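Long-range contact in peptide-43 (PDB 7JQD), which probably binds the PAC1 receptor as an antagonist, being a shortened relative of maxadilan, the vasodilator peptide of sand fly saliva: residues B[10-14]-B[27-31]. Sequence-based numbering, arbitrary orientation.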
# COMPACT_ATOMS: atom_id res chain seq x y z
N ALA B 10 3.35 -6.23 7.69
CA ALA B 10 3.72 -7.46 7.00
C ALA B 10 4.90 -7.24 6.06
O ALA B 10 5.93 -7.91 6.17
CB ALA B 10 2.53 -8.01 6.22
N ILE B 11 4.76 -6.27 5.14
CA ILE B 11 5.83 -6.00 4.18
C ILE B 11 7.17 -5.91 4.88
O ILE B 11 8.13 -6.59 4.52
CB ILE B 11 5.54 -4.71 3.38
CG1 ILE B 11 4.44 -4.92 2.35
CG2 ILE B 11 6.81 -4.24 2.66
CD1 ILE B 11 4.15 -3.65 1.52
N ASP B 12 7.27 -5.05 5.91
CA ASP B 12 8.58 -4.75 6.48
C ASP B 12 9.13 -5.96 7.25
O ASP B 12 10.34 -6.21 7.24
CB ASP B 12 8.49 -3.52 7.38
CG ASP B 12 8.28 -2.22 6.57
OD1 ASP B 12 8.71 -2.18 5.40
OD2 ASP B 12 7.69 -1.23 7.10
N ASP B 13 8.25 -6.72 7.90
CA ASP B 13 8.71 -7.90 8.60
C ASP B 13 9.23 -8.94 7.61
O ASP B 13 10.32 -9.48 7.79
CB ASP B 13 7.59 -8.48 9.45
CG ASP B 13 8.08 -9.58 10.38
OD1 ASP B 13 8.85 -9.26 11.31
OD2 ASP B 13 7.68 -10.76 10.17
N CYS B 14 8.47 -9.19 6.55
CA CYS B 14 8.87 -10.21 5.59
C CYS B 14 10.10 -9.79 4.80
O CYS B 14 11.03 -10.59 4.62
CB CYS B 14 7.72 -10.53 4.65
SG CYS B 14 6.33 -11.33 5.46
N CYS B 27 6.32 -15.83 3.50
CA CYS B 27 6.06 -15.03 4.69
C CYS B 27 4.87 -14.10 4.48
O CYS B 27 4.02 -13.96 5.37
CB CYS B 27 7.32 -14.25 5.07
SG CYS B 27 7.10 -13.03 6.37
N MET B 28 4.77 -13.49 3.30
CA MET B 28 3.62 -12.63 3.01
C MET B 28 2.31 -13.42 2.94
O MET B 28 1.28 -12.96 3.44
CB MET B 28 3.86 -11.86 1.70
CG MET B 28 4.80 -10.66 1.85
SD MET B 28 4.21 -9.41 3.03
CE MET B 28 2.88 -8.63 2.10
N LYS B 29 2.32 -14.60 2.30
CA LYS B 29 1.15 -15.47 2.35
C LYS B 29 0.75 -15.75 3.79
O LYS B 29 -0.44 -15.70 4.13
CB LYS B 29 1.40 -16.78 1.62
CG LYS B 29 1.22 -16.68 0.13
CD LYS B 29 1.67 -17.96 -0.55
CE LYS B 29 1.47 -17.84 -2.06
NZ LYS B 29 2.28 -18.83 -2.82
N GLN B 30 1.73 -16.04 4.64
CA GLN B 30 1.43 -16.29 6.05
C GLN B 30 0.83 -15.05 6.71
O GLN B 30 -0.11 -15.17 7.50
CB GLN B 30 2.69 -16.75 6.78
CG GLN B 30 2.52 -16.92 8.27
CD GLN B 30 1.37 -17.85 8.67
OE1 GLN B 30 1.01 -18.79 7.95
NE2 GLN B 30 0.79 -17.60 9.85
N LYS B 31 1.34 -13.86 6.39
CA LYS B 31 0.83 -12.63 7.00
C LYS B 31 -0.62 -12.36 6.59
O LYS B 31 -1.38 -11.76 7.36
CB LYS B 31 1.71 -11.44 6.63
CG LYS B 31 3.05 -11.37 7.38
CD LYS B 31 2.93 -11.80 8.82
CE LYS B 31 4.26 -11.66 9.52
NZ LYS B 31 4.62 -10.23 9.55
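Cys14 and Cys27 bolt the two helices together through a disulfide, their SG atoms 2.1 Å apart and the bridge twisted by -78°. SG stands anti to the carbonyl carbon in Cys14 but anti to the backbone N in Cys27, and these differing rotamers let the sulfurs meet between the helices. Met28 lies along one flank of the bridge, carrying SD to 3.8 Å from Cys14 SG and CE to 4.0 Å from Ile11 CG1, a flexible chain that follows Cys14, Ala10 and Ile11. One turn away, Ala10 is small enough to let Lys31 lie close, CB to CB 3.6 Å. Lys31, apolar along its length and charged at its end, suits this edge: bent at chi2 and chi4, it passes Cys14 SG and crosses Asp13 at about a right angle. Its NZ forms a salt bridge with Asp13 OD2 (3.2 Å), from 42° above the carboxylate plane; OD1 pairs with Arg16. Shortening Lys31 to an alanine would probably deprive Asp13 of its cross-helix ammonium partner and thin the aliphatic cover over Ala10 and Cys14 SG. Helices 3-17 and 21-37 form an antiparallel hairpin (145° between segments, axes 9.5 Å apart), where Met28 also touches Phe7, and aromatic packing from the other protein's chain covers Ala10, Ile11 and Met28.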